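Local coordinates for putative polysaccharide biosynthesis protein with aminopeptidase-like domain (Clostridium acetobutylicum, PDB 3K9T) that binds one zinc ion per subunit and probably takes part in the biosynthesis of modified polysaccharides rather than acting as a peptidase, at residues R31-N36 and T130-E135; R46-L51 and I207-S212; Y77-N80 and E84-I87; K260-T265 and E271-V276; E277-H282 and L347-T352. All coordinates share one frame; numbering follows the deposited sequence.

Contact 1: residues R31-N36 and T130-E135; sequences RSITGN and TSYYKE
Ile33 and Tyr132 bring two loops together, their CA atoms 8.1 Å apart, neither backbone being regular where they meet, though helix 36-45 starts just after, with Gly35 at its N-cap. Ile33 lays its CG2 methyl over one face of the Tyr132 ring, 3.9 Å from the ring centroid and 24° off the normal, a CH-pi contact displaced toward the hydroxyl end, where CG2 lies 3.6 Å from CZ. With chi1 at 55° the isoleucine places CG1 between its backbone N and carbonyl carbon, and the CG1-CD1 branch then runs along the same ring, Ile33 CD1 lying 3.8 Å from Tyr132 CG. Ile33 CD1 also reaches the neighbouring tyrosine, 3.8 Å from Tyr133 OH, so one side chain bridges two aromatic residues. The opposite face of the Tyr132 ring is backed by CB of Thr130 from its own loop. The contact joins the aminopeptidase-like part of the chain, through the loop between helices 12-26 and 36-45, to the insert region. It lies beside the metal site: the Tyr132 side chain is about 8 Å from the zinc ion and about 6 Å from the side chain of its ligand His190. Ser32 adds a polar touch, its OG close to Tyr132 CE1, while that hydroxyl is hydrogen-bonded to Ser98. Within the insert loop, Ser131 OG donates a 2.6 Å hydrogen bond to Lys134 O and ties the turn that carries both tyrosines. Tyr99 meets the Tyr132 ring edge-to-face, and Tyr133 packs on Gln369 of a neighbouring subunit.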
# COMPACT_ATOMS: atom_id res chain seq x y z
N ARG A 31 19.18 42.52 6.51
CA ARG A 31 17.74 42.32 6.41
C ARG A 31 17.11 41.99 7.77
O ARG A 31 17.74 41.50 8.68
CB ARG A 31 17.45 41.18 5.45
CG ARG A 31 17.72 41.48 4.00
CD ARG A 31 17.97 40.24 3.17
NE ARG A 31 19.28 39.67 3.50
CZ ARG A 31 20.42 40.01 2.91
NH1 ARG A 31 20.44 40.91 1.93
NH2 ARG A 31 21.55 39.45 3.31
N SER A 32 15.84 42.28 7.89
CA SER A 32 15.00 41.81 8.98
C SER A 32 13.60 41.66 8.33
O SER A 32 13.49 41.70 7.09
CB SER A 32 15.00 42.81 10.15
OG SER A 32 14.22 42.35 11.24
N ILE A 33 12.55 41.50 9.13
CA ILE A 33 11.20 41.40 8.56
C ILE A 33 10.69 42.72 7.97
O ILE A 33 9.69 42.73 7.27
CB ILE A 33 10.18 40.82 9.55
CG1 ILE A 33 10.13 41.60 10.85
CG2 ILE A 33 10.51 39.36 9.83
CD1 ILE A 33 8.84 41.23 11.66
N THR A 34 11.35 43.82 8.31
CA THR A 34 11.06 45.13 7.78
C THR A 34 12.40 45.84 7.65
O THR A 34 13.41 45.30 8.07
CB THR A 34 10.12 45.97 8.71
OG1 THR A 34 10.80 46.28 9.94
CG2 THR A 34 8.82 45.23 8.98
N GLY A 35 12.42 47.02 7.04
CA GLY A 35 13.60 47.87 7.08
C GLY A 35 14.32 48.19 5.79
O GLY A 35 14.02 47.62 4.73
N ASN A 36 15.27 49.12 5.88
CA ASN A 36 16.02 49.55 4.70
C ASN A 36 16.91 48.45 4.09
O ASN A 36 17.31 48.52 2.94
CB ASN A 36 16.83 50.83 4.98
CG ASN A 36 15.95 52.07 5.12
OD1 ASN A 36 14.89 52.17 4.52
ND2 ASN A 36 16.40 53.01 5.91
N THR A 130 16.55 36.78 17.04
CA THR A 130 15.58 37.80 16.69
C THR A 130 14.64 38.05 17.88
O THR A 130 14.53 37.22 18.78
CB THR A 130 14.67 37.38 15.49
OG1 THR A 130 13.77 36.36 15.92
CG2 THR A 130 15.49 36.90 14.30
N SER A 131 13.97 39.19 17.89
CA SER A 131 12.98 39.48 18.91
C SER A 131 11.95 40.38 18.31
O SER A 131 11.83 41.54 18.66
CB SER A 131 13.62 40.15 20.13
OG SER A 131 12.63 40.34 21.14
N TYR A 132 11.19 39.85 17.37
CA TYR A 132 10.29 40.67 16.58
C TYR A 132 9.12 41.22 17.36
O TYR A 132 8.73 42.37 17.18
CB TYR A 132 9.74 39.89 15.39
CG TYR A 132 10.78 39.39 14.42
CD1 TYR A 132 11.88 40.16 14.09
CD2 TYR A 132 10.64 38.15 13.81
CE1 TYR A 132 12.84 39.70 13.18
CE2 TYR A 132 11.59 37.67 12.91
CZ TYR A 132 12.68 38.45 12.60
OH TYR A 132 13.60 38.00 11.69
N TYR A 133 8.59 40.41 18.26
CA TYR A 133 7.30 40.72 18.83
C TYR A 133 7.25 41.05 20.34
O TYR A 133 6.23 41.50 20.82
CB TYR A 133 6.32 39.60 18.40
CG TYR A 133 6.20 39.46 16.87
CD1 TYR A 133 5.59 40.46 16.08
CD2 TYR A 133 6.68 38.31 16.21
CE1 TYR A 133 5.49 40.33 14.68
CE2 TYR A 133 6.58 38.18 14.81
CZ TYR A 133 5.98 39.19 14.06
OH TYR A 133 5.89 39.04 12.71
N LYS A 134 8.34 40.83 21.07
CA LYS A 134 8.48 41.35 22.43
C LYS A 134 9.68 42.33 22.34
O LYS A 134 10.67 42.04 21.66
CB LYS A 134 8.70 40.23 23.45
N GLU A 135 9.58 43.50 22.96
CA GLU A 135 10.71 44.44 22.95
C GLU A 135 11.88 43.87 23.73
O GLU A 135 11.70 43.31 24.80
CB GLU A 135 10.31 45.80 23.50
CG GLU A 135 9.57 46.63 22.49
CD GLU A 135 9.01 47.93 23.07
OE1 GLU A 135 9.43 48.34 24.17
OE2 GLU A 135 8.15 48.55 22.40

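Contact 2: residues R46-L51 and I207-S212; sequences RKHIPL and IAKALS
Lys209 NZ donates a hydrogen bond to ND1 of His48, 2.9 Å long, and this is the polar link between the loop 46-51 and the helix segment 207-212. The ammonium nitrogen lies only 7° out of the imidazole plane, so it approaches the ring at its edge. ND1 is thereby used as an acceptor, which is consistent with any ring proton sitting on NE2. CE of the lysine comes alongside as well, 3.7 Å from His48 CB, so the aliphatic end of the chain packs where the amine bonds. The lysine begins extended from the helix, with chi1 at -167°, and bends at chi3 (-70°) and again at chi4 to bring NZ round to the histidine.

Next to this polar pair lies an apolar one. Ile49 CG2 rests against the helix backbone, 3.8 Å from Lys209 N, and its CD1 meets Ala208 CB at 3.9 Å. The CA atoms of Ile49 and Lys209 are 6.0 Å apart.

Behind Ala208, its carbonyl oxygen accepts two bonds from the same residue, one from Ser212 N and one of 2.9 Å from Ser212 OG, which also bonds to Tyr172 OH. The His48 and Phe206 rings meet with inclined planes. Further out, Phe224 and Phe222 of strand 219-225 lie against Ile49 and Ala208 respectively, and Tyr172 of strand 166-174 also touches Ala208; on another side of helix 194-211, Ile207 and Leu211 pack on Ile350 of helix 336-355.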
# COMPACT_ATOMS: atom_id res chain seq x y z
N ARG A 46 16.20 44.08 -8.40
CA ARG A 46 15.64 44.77 -9.57
C ARG A 46 16.71 45.11 -10.57
O ARG A 46 16.40 45.64 -11.61
CB ARG A 46 14.80 46.00 -9.18
CG ARG A 46 13.35 45.58 -8.77
CD ARG A 46 12.52 46.71 -8.28
NE ARG A 46 13.15 47.32 -7.12
CZ ARG A 46 12.82 48.50 -6.60
NH1 ARG A 46 11.84 49.27 -7.13
NH2 ARG A 46 13.48 48.91 -5.53
N LYS A 47 17.97 44.83 -10.26
CA LYS A 47 19.02 44.87 -11.27
C LYS A 47 18.96 43.62 -12.15
O LYS A 47 19.57 43.58 -13.20
CB LYS A 47 20.41 45.00 -10.66
CG LYS A 47 20.66 46.33 -10.01
CD LYS A 47 22.13 46.53 -9.76
CE LYS A 47 22.61 45.80 -8.56
NZ LYS A 47 24.06 45.97 -8.44
N HIS A 48 18.20 42.62 -11.74
CA HIS A 48 18.06 41.39 -12.50
C HIS A 48 16.67 41.17 -13.09
O HIS A 48 16.53 40.69 -14.22
CB HIS A 48 18.41 40.19 -11.60
CG HIS A 48 19.82 40.19 -11.14
ND1 HIS A 48 20.81 39.50 -11.79
CD2 HIS A 48 20.43 40.83 -10.10
CE1 HIS A 48 21.96 39.68 -11.17
NE2 HIS A 48 21.76 40.48 -10.14
N ILE A 49 15.63 41.46 -12.31
CA ILE A 49 14.26 41.29 -12.77
C ILE A 49 13.40 42.50 -12.34
O ILE A 49 13.73 43.21 -11.39
CB ILE A 49 13.60 39.96 -12.22
CG1 ILE A 49 13.52 39.95 -10.69
CG2 ILE A 49 14.37 38.74 -12.70
CD1 ILE A 49 12.56 38.91 -10.07
N PRO A 50 12.29 42.74 -13.06
CA PRO A 50 11.43 43.78 -12.59
C PRO A 50 10.74 43.28 -11.33
O PRO A 50 10.57 42.05 -11.19
CB PRO A 50 10.42 43.94 -13.73
CG PRO A 50 10.94 43.15 -14.86
CD PRO A 50 11.70 42.05 -14.21
N LEU A 51 10.40 44.18 -10.42
CA LEU A 51 9.51 43.86 -9.32
C LEU A 51 8.58 45.01 -9.06
O LEU A 51 8.93 46.18 -9.25
CB LEU A 51 10.23 43.62 -8.02
CG LEU A 51 11.11 42.43 -7.73
CD1 LEU A 51 11.83 42.76 -6.41
CD2 LEU A 51 10.33 41.07 -7.68
N ILE A 207 15.46 32.04 -11.78
CA ILE A 207 14.39 31.30 -12.42
C ILE A 207 13.50 32.32 -13.12
O ILE A 207 13.23 32.15 -14.29
CB ILE A 207 13.58 30.45 -11.44
CG1 ILE A 207 14.46 29.29 -10.97
CG2 ILE A 207 12.29 29.91 -12.12
CD1 ILE A 207 14.00 28.72 -9.68
N ALA A 208 13.11 33.38 -12.41
CA ALA A 208 12.29 34.47 -12.99
C ALA A 208 12.98 35.05 -14.24
O ALA A 208 12.35 35.22 -15.29
CB ALA A 208 12.03 35.57 -11.96
N LYS A 209 14.29 35.25 -14.13
CA LYS A 209 15.06 35.82 -15.22
C LYS A 209 15.01 34.93 -16.48
O LYS A 209 14.88 35.45 -17.59
CB LYS A 209 16.49 36.04 -14.75
CG LYS A 209 17.29 36.89 -15.68
CD LYS A 209 18.79 36.87 -15.40
CE LYS A 209 19.19 37.55 -14.14
NZ LYS A 209 20.58 38.14 -14.32
N ALA A 210 15.10 33.61 -16.30
CA ALA A 210 14.99 32.66 -17.42
C ALA A 210 13.55 32.59 -17.99
O ALA A 210 13.35 32.66 -19.18
CB ALA A 210 15.49 31.25 -16.99
N LEU A 211 12.54 32.43 -17.13
CA LEU A 211 11.15 32.29 -17.58
C LEU A 211 10.63 33.50 -18.36
O LEU A 211 9.87 33.36 -19.31
CB LEU A 211 10.21 31.96 -16.42
CG LEU A 211 10.15 30.50 -15.98
CD1 LEU A 211 8.94 30.33 -15.05
CD2 LEU A 211 10.04 29.57 -17.17
N SER A 212 11.06 34.68 -17.92
CA SER A 212 10.82 35.94 -18.60
C SER A 212 11.07 35.92 -20.09
O SER A 212 10.48 36.71 -20.81
CB SER A 212 11.79 37.00 -18.04
OG SER A 212 11.35 37.44 -16.80

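Contact 3: residues Y77-N80 and E84-I87; sequences YVRN and EKVI
A beta hairpin of the insert region, built from strands 70-79 and 85-88, closes here with a classic bulge, two residues of the second strand, Val86 and Ile87, standing opposite the single Val78. Val78 and Ile87 form an antiparallel hydrogen-bonded pair: Val78 N donates to Ile87 O at 3.1 Å, and Ile87 N returns a bond to Val78 O. Val86 N adds only a weak bond to the same oxygen. The extra residue shifts the register by one, so Arg79 pairs with Lys85 in a non-hydrogen-bonded position, their CA atoms 4.1 Å apart.

Val78 and Ile87 point the same way side by side, CG2 to CD1 at 3.8 Å, and Phe139 packs against both. The face bearing Arg79 and Lys85 is charged. There the extended Lys85 chain passes over one face of the Tyr77 ring, CE 3.7 Å from its centroid, and NZ makes a cation-pi contact at 4.3 Å from that centroid. Arg79 NH2 is 4.1 Å from Lys85 NZ, a close pair of like charges that is probably eased by Glu155, which salt-bridges Arg79 NH1 from strand 153-163. Toward the turn, Asn80 is gripped twice by Glu84: Asn80 N donates to Glu84 O, and Asn80 OD1 accepts from Glu84 N at 2.9 Å. A chi1 of 70° sets Asn80 CG between the backbone N and carbonyl carbon, and Glu84 N meets OD1 from above the amide plane.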
# COMPACT_ATOMS: atom_id res chain seq x y z
N TYR A 77 27.68 48.21 18.88
CA TYR A 77 28.97 47.74 19.41
C TYR A 77 29.01 47.69 20.93
O TYR A 77 28.24 48.38 21.61
CB TYR A 77 30.14 48.59 18.88
CG TYR A 77 29.99 50.11 19.03
CD1 TYR A 77 30.42 50.77 20.18
CD2 TYR A 77 29.45 50.87 18.00
CE1 TYR A 77 30.28 52.17 20.30
CE2 TYR A 77 29.31 52.23 18.10
CZ TYR A 77 29.73 52.88 19.25
OH TYR A 77 29.58 54.26 19.31
N VAL A 78 29.89 46.82 21.44
CA VAL A 78 30.28 46.76 22.84
C VAL A 78 31.76 47.16 22.82
O VAL A 78 32.58 46.54 22.16
CB VAL A 78 30.14 45.36 23.46
CG1 VAL A 78 30.74 45.34 24.87
CG2 VAL A 78 28.66 44.89 23.47
N ARG A 79 32.08 48.22 23.55
CA ARG A 79 33.44 48.76 23.54
C ARG A 79 34.03 48.69 24.94
O ARG A 79 33.33 48.96 25.91
CB ARG A 79 33.38 50.19 23.08
CG ARG A 79 34.69 50.79 22.73
CD ARG A 79 34.49 52.28 22.52
NE ARG A 79 34.45 52.67 21.11
CZ ARG A 79 33.66 53.61 20.60
NH1 ARG A 79 32.74 54.22 21.35
NH2 ARG A 79 33.73 53.89 19.30
N ASN A 80 35.30 48.32 25.07
CA ASN A 80 35.94 48.26 26.39
C ASN A 80 36.60 49.61 26.74
O ASN A 80 36.66 50.52 25.90
CB ASN A 80 36.91 47.07 26.50
CG ASN A 80 38.16 47.24 25.65
OD1 ASN A 80 38.52 48.35 25.24
ND2 ASN A 80 38.84 46.12 25.37
N GLU A 84 38.50 49.46 22.60
CA GLU A 84 38.31 48.41 21.58
C GLU A 84 36.90 47.86 21.50
O GLU A 84 36.38 47.37 22.50
CB GLU A 84 39.25 47.23 21.83
CG GLU A 84 40.71 47.54 21.50
CD GLU A 84 41.72 46.76 22.34
OE1 GLU A 84 41.37 45.67 22.85
OE2 GLU A 84 42.86 47.24 22.49
N LYS A 85 36.32 47.92 20.30
CA LYS A 85 35.00 47.32 20.02
C LYS A 85 35.11 45.80 20.07
O LYS A 85 35.40 45.15 19.06
CB LYS A 85 34.47 47.74 18.65
CG LYS A 85 33.99 49.15 18.59
CD LYS A 85 33.70 49.62 17.17
CE LYS A 85 32.94 50.94 17.24
NZ LYS A 85 32.79 51.63 15.95
N VAL A 86 34.87 45.24 21.26
CA VAL A 86 34.99 43.81 21.47
C VAL A 86 33.83 43.06 20.76
O VAL A 86 33.94 41.86 20.50
CB VAL A 86 35.14 43.44 22.97
CG1 VAL A 86 36.43 44.04 23.57
CG2 VAL A 86 33.94 43.87 23.76
N ILE A 87 32.73 43.76 20.48
CA ILE A 87 31.69 43.25 19.57
C ILE A 87 31.41 44.39 18.59
O ILE A 87 31.25 45.53 19.01
CB ILE A 87 30.36 42.85 20.26
CG1 ILE A 87 30.59 41.86 21.39
CG2 ILE A 87 29.45 42.23 19.22
CD1 ILE A 87 29.33 41.43 22.13

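Contact 4: residues K260-T265 and E271-V276; sequences KNYKRT and EIDKIV
Tyr262 reaches from strand 260-263 to the segment 271-276 of helix 271-282 with its whole side chain. Its CB lies 4.0 Å from Val276 CG1, and that methyl then sits over one face of the ring, 3.5 Å from CD1, a CH-pi contact. CG lies anti to the backbone N, with chi1 at 180°, which sends the ring out toward the helix. Farther along, CE2 and CZ pass close to Asp273, and Tyr262 OH ends by donating a 2.6 Å hydrogen bond to Asp273 OD1, met on the anti side and 30° out of the carboxylate plane.

Asp273 gathers three bonds across the contact. Asp273 OD1 also receives Thr265 N at 2.9 Å through its syn lone pair, while Asp273 OD2 takes Thr265 OG1 at 2.6 Å, likewise syn; OD2 has a further partner in Ala270 N. This buried carboxylate is thus held at both oxygens, and so many donors would be expected to favour its ionised form. Thr265 CG2 and Ile272 CG2 meet at 3.5 Å beside it. Arg264 lays its CB and CG near OD1, but its guanidinium salt-bridges Glu277 and Asp291.

The strand and helix run nearly antiparallel, at 161°, with the axes of the two short segments 9.9 Å apart. Together with strand 287-290 they form a beta-alpha-beta unit at the edge of the large mixed sheet, where the helix returns across the strand it follows.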
# COMPACT_ATOMS: atom_id res chain seq x y z
N LYS A 260 19.43 16.95 -2.62
CA LYS A 260 18.12 17.63 -2.69
C LYS A 260 17.11 16.98 -1.76
O LYS A 260 17.13 15.77 -1.53
CB LYS A 260 17.58 17.65 -4.13
CG LYS A 260 18.43 18.50 -5.14
CD LYS A 260 17.92 18.39 -6.56
CE LYS A 260 18.31 17.07 -7.20
NZ LYS A 260 19.77 16.96 -7.36
N ASN A 261 16.26 17.82 -1.19
CA ASN A 261 15.18 17.43 -0.33
C ASN A 261 13.88 18.07 -0.78
O ASN A 261 13.81 19.27 -0.94
CB ASN A 261 15.46 17.90 1.09
CG ASN A 261 16.45 17.02 1.84
OD1 ASN A 261 16.06 16.04 2.43
ND2 ASN A 261 17.73 17.40 1.83
N TYR A 262 12.84 17.26 -0.95
CA TYR A 262 11.51 17.78 -1.27
C TYR A 262 10.51 17.56 -0.16
O TYR A 262 10.26 16.43 0.24
CB TYR A 262 10.94 17.12 -2.53
CG TYR A 262 9.56 17.64 -2.86
CD1 TYR A 262 9.36 18.99 -3.16
CD2 TYR A 262 8.47 16.81 -2.89
CE1 TYR A 262 8.09 19.49 -3.49
CE2 TYR A 262 7.18 17.30 -3.22
CZ TYR A 262 7.00 18.63 -3.52
OH TYR A 262 5.73 19.10 -3.82
N LYS A 263 9.93 18.65 0.32
CA LYS A 263 8.82 18.58 1.27
C LYS A 263 7.53 18.66 0.46
O LYS A 263 7.30 19.59 -0.31
CB LYS A 263 8.88 19.72 2.30
CG LYS A 263 7.71 19.81 3.26
CD LYS A 263 7.96 20.93 4.28
CE LYS A 263 6.78 21.17 5.23
NZ LYS A 263 7.13 22.14 6.31
N ARG A 264 6.69 17.66 0.63
CA ARG A 264 5.43 17.64 -0.06
C ARG A 264 4.41 18.64 0.43
O ARG A 264 4.43 19.10 1.57
CB ARG A 264 4.81 16.27 0.10
CG ARG A 264 5.57 15.21 -0.58
CD ARG A 264 4.91 13.96 -0.25
NE ARG A 264 5.36 12.91 -1.13
CZ ARG A 264 5.51 11.65 -0.75
NH1 ARG A 264 5.30 11.29 0.51
NH2 ARG A 264 5.91 10.76 -1.62
N THR A 265 3.46 18.91 -0.45
CA THR A 265 2.25 19.63 -0.09
C THR A 265 1.49 18.85 0.96
O THR A 265 1.71 17.64 1.12
CB THR A 265 1.31 19.80 -1.31
OG1 THR A 265 0.66 18.54 -1.65
CG2 THR A 265 2.07 20.35 -2.49
N GLU A 271 -0.50 17.45 -8.02
CA GLU A 271 0.28 17.42 -9.25
C GLU A 271 1.74 17.84 -9.05
O GLU A 271 2.66 17.14 -9.54
CB GLU A 271 -0.37 18.24 -10.34
CG GLU A 271 0.28 17.94 -11.68
CD GLU A 271 -0.27 18.76 -12.82
OE1 GLU A 271 -1.41 19.27 -12.68
OE2 GLU A 271 0.46 18.84 -13.86
N ILE A 272 1.95 18.91 -8.29
CA ILE A 272 3.31 19.39 -8.03
C ILE A 272 4.16 18.32 -7.30
O ILE A 272 5.31 18.15 -7.61
CB ILE A 272 3.33 20.78 -7.29
CG1 ILE A 272 4.74 21.36 -7.22
CG2 ILE A 272 2.72 20.68 -5.89
CD1 ILE A 272 5.43 21.49 -8.56
N ASP A 273 3.57 17.59 -6.35
CA ASP A 273 4.30 16.51 -5.64
C ASP A 273 4.73 15.43 -6.60
O ASP A 273 5.89 14.97 -6.57
CB ASP A 273 3.41 15.82 -4.59
CG ASP A 273 2.96 16.76 -3.48
OD1 ASP A 273 3.81 17.52 -2.95
OD2 ASP A 273 1.75 16.73 -3.14
N LYS A 274 3.79 15.03 -7.46
CA LYS A 274 4.01 13.98 -8.43
C LYS A 274 5.06 14.44 -9.42
O LYS A 274 5.94 13.66 -9.81
CB LYS A 274 2.70 13.57 -9.11
CG LYS A 274 1.68 12.96 -8.15
CD LYS A 274 1.38 11.51 -8.34
CE LYS A 274 0.18 11.31 -9.31
NZ LYS A 274 -0.58 10.00 -9.07
N ILE A 275 5.00 15.71 -9.80
CA ILE A 275 5.97 16.23 -10.79
C ILE A 275 7.36 16.29 -10.16
O ILE A 275 8.33 15.75 -10.70
CB ILE A 275 5.59 17.63 -11.32
CG1 ILE A 275 4.44 17.54 -12.31
CG2 ILE A 275 6.80 18.32 -11.97
CD1 ILE A 275 3.95 18.92 -12.72
N VAL A 276 7.48 16.94 -9.01
CA VAL A 276 8.80 17.04 -8.39
C VAL A 276 9.41 15.64 -8.08
O VAL A 276 10.59 15.44 -8.31
CB VAL A 276 8.83 17.95 -7.12
CG1 VAL A 276 10.19 17.81 -6.40
CG2 VAL A 276 8.53 19.42 -7.53

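Contact 5: residues E277-H282 and L347-T352; sequences EKVLMH and LEVIYT
Val279 supplies the apolar part of this helix pair by fitting among Glu348, Val349 and Thr352, with its CA 6.5 Å from that of Val349. Its CG1 lies against the aliphatic stem of the glutamate, 3.7 Å from Glu348 CG. Val279 CG2 meets Val349 CG2 at 4.1 Å and Thr352 OG1 at 3.5 Å. A chi1 of 171° puts CG1 of the valine against the glutamate stem and CG2 toward Thr352 and Val349. The axes of the two short segments, 277-282 and 347-352, cross at 125°, with a closest approach of 9.8 Å.

Polar interactions run along each helix. Thr352 OG1 donates to Glu348 O at 2.7 Å, one turn back, while Thr352 N bonds the same oxygen from the opposite face of its plane, so the carbonyl is held from both sides. On helix 277-282, Lys278 NZ donates to His282 NE2 at 2.8 Å, close to the ring plane, and also bonds the carbonyls of Ala409 and Met414.

Charges point elsewhere: Glu348 bends at chi2 (60°), and its carboxylate forms a salt bridge with Arg417. The oxygens that face Val279, Thr352 OG1 and Glu348 O, are already paired within their own helix, and the glutamate turns its charge to Arg417, so the two segments are joined by van der Waals packing rather than polar bonds.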
# COMPACT_ATOMS: atom_id res chain seq x y z
N GLU A 277 8.62 14.69 -7.61
CA GLU A 277 9.21 13.38 -7.25
C GLU A 277 9.63 12.62 -8.51
O GLU A 277 10.63 11.92 -8.48
CB GLU A 277 8.28 12.56 -6.36
CG GLU A 277 8.00 13.24 -5.00
CD GLU A 277 6.77 12.66 -4.32
OE1 GLU A 277 6.61 11.42 -4.37
OE2 GLU A 277 5.98 13.43 -3.74
N LYS A 278 8.92 12.82 -9.62
CA LYS A 278 9.27 12.20 -10.89
C LYS A 278 10.54 12.78 -11.48
O LYS A 278 11.33 12.04 -12.09
CB LYS A 278 8.10 12.32 -11.89
CG LYS A 278 8.21 11.42 -13.14
CD LYS A 278 8.38 9.94 -12.78
CE LYS A 278 8.19 9.06 -14.00
NZ LYS A 278 8.82 7.73 -13.87
N VAL A 279 10.75 14.09 -11.32
CA VAL A 279 12.01 14.71 -11.75
C VAL A 279 13.18 14.15 -10.91
O VAL A 279 14.21 13.70 -11.47
CB VAL A 279 11.96 16.26 -11.71
CG1 VAL A 279 13.33 16.84 -11.95
CG2 VAL A 279 10.89 16.84 -12.73
N LEU A 280 13.02 14.12 -9.59
CA LEU A 280 14.08 13.60 -8.69
C LEU A 280 14.44 12.15 -8.98
O LEU A 280 15.64 11.75 -9.04
CB LEU A 280 13.68 13.76 -7.22
CG LEU A 280 13.57 15.22 -6.73
CD1 LEU A 280 12.90 15.27 -5.37
CD2 LEU A 280 14.96 15.94 -6.71
N MSE A 281 13.39 11.35 -9.18
CA MSE A 281 13.53 9.92 -9.42
C MSE A 281 14.52 9.60 -10.58
O MSE A 281 15.29 8.62 -10.54
CB MSE A 281 12.15 9.37 -9.72
CG MSE A 281 12.11 7.90 -10.02
SE MSE A 281 10.27 7.31 -10.28
CE MSE A 281 9.38 8.18 -8.73
N HIS A 282 14.49 10.43 -11.61
CA HIS A 282 15.26 10.16 -12.80
C HIS A 282 16.43 11.10 -12.97
O HIS A 282 17.11 11.03 -13.95
CB HIS A 282 14.35 10.23 -14.02
CG HIS A 282 13.37 9.12 -14.07
ND1 HIS A 282 13.70 7.86 -14.52
CD2 HIS A 282 12.06 9.06 -13.72
CE1 HIS A 282 12.64 7.08 -14.45
NE2 HIS A 282 11.63 7.78 -13.97
N LEU A 347 14.17 24.29 -13.04
CA LEU A 347 13.81 24.45 -14.46
C LEU A 347 13.18 23.17 -15.04
O LEU A 347 12.25 23.23 -15.87
CB LEU A 347 15.04 24.89 -15.28
CG LEU A 347 15.54 26.33 -15.09
CD1 LEU A 347 16.58 26.67 -16.12
CD2 LEU A 347 14.38 27.33 -15.18
N GLU A 348 13.68 22.01 -14.61
CA GLU A 348 13.16 20.71 -15.09
C GLU A 348 11.74 20.49 -14.57
O GLU A 348 10.87 19.93 -15.26
CB GLU A 348 14.06 19.56 -14.65
CG GLU A 348 13.76 18.22 -15.36
CD GLU A 348 13.93 18.33 -16.85
OE1 GLU A 348 14.86 19.05 -17.29
OE2 GLU A 348 13.15 17.69 -17.60
N VAL A 349 11.54 20.90 -13.32
CA VAL A 349 10.22 20.88 -12.75
C VAL A 349 9.28 21.72 -13.61
O VAL A 349 8.20 21.24 -13.97
CB VAL A 349 10.23 21.32 -11.29
CG1 VAL A 349 8.82 21.66 -10.80
CG2 VAL A 349 10.86 20.23 -10.46
N ILE A 350 9.72 22.94 -13.97
CA ILE A 350 8.90 23.89 -14.72
C ILE A 350 8.65 23.36 -16.12
O ILE A 350 7.52 23.41 -16.59
CB ILE A 350 9.50 25.33 -14.75
CG1 ILE A 350 9.37 25.97 -13.36
CG2 ILE A 350 8.80 26.17 -15.80
CD1 ILE A 350 10.16 27.32 -13.12
N TYR A 351 9.69 22.83 -16.75
CA TYR A 351 9.52 22.14 -18.04
C TYR A 351 8.45 21.04 -17.91
O TYR A 351 7.62 20.90 -18.80
CB TYR A 351 10.84 21.52 -18.50
CG TYR A 351 10.76 20.67 -19.77
CD1 TYR A 351 10.32 19.34 -19.73
CD2 TYR A 351 11.14 21.19 -20.99
CE1 TYR A 351 10.25 18.57 -20.88
CE2 TYR A 351 11.08 20.41 -22.17
CZ TYR A 351 10.65 19.11 -22.10
OH TYR A 351 10.58 18.36 -23.25
N THR A 352 8.44 20.28 -16.82
CA THR A 352 7.45 19.20 -16.65
C THR A 352 6.03 19.76 -16.47
O THR A 352 5.05 19.28 -17.07
CB THR A 352 7.86 18.25 -15.49
OG1 THR A 352 9.21 17.81 -15.68
CG2 THR A 352 6.95 17.03 -15.43

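In the fold
Contact 4 is the most buried of the five and contact 3 lies farthest out, in the insert hairpin. Contacts 4 and 5 share helix 271-282, their centres about 9 Å apart: the polar grip of contact 4 ties that helix to its strand, whereas contact 5 joins it to helix 336-355 through van der Waals packing, and the Arg264-Glu277 salt bridge spans both. Contact 2 touches contact 5 through Ile207 and Leu211 on Ile350, linking three helices. Contact 1 stands apart near the zinc, about 37 Å between centres from contact 5, and relies on aromatic packing between loops, in contrast to the backbone bonds of contact 3.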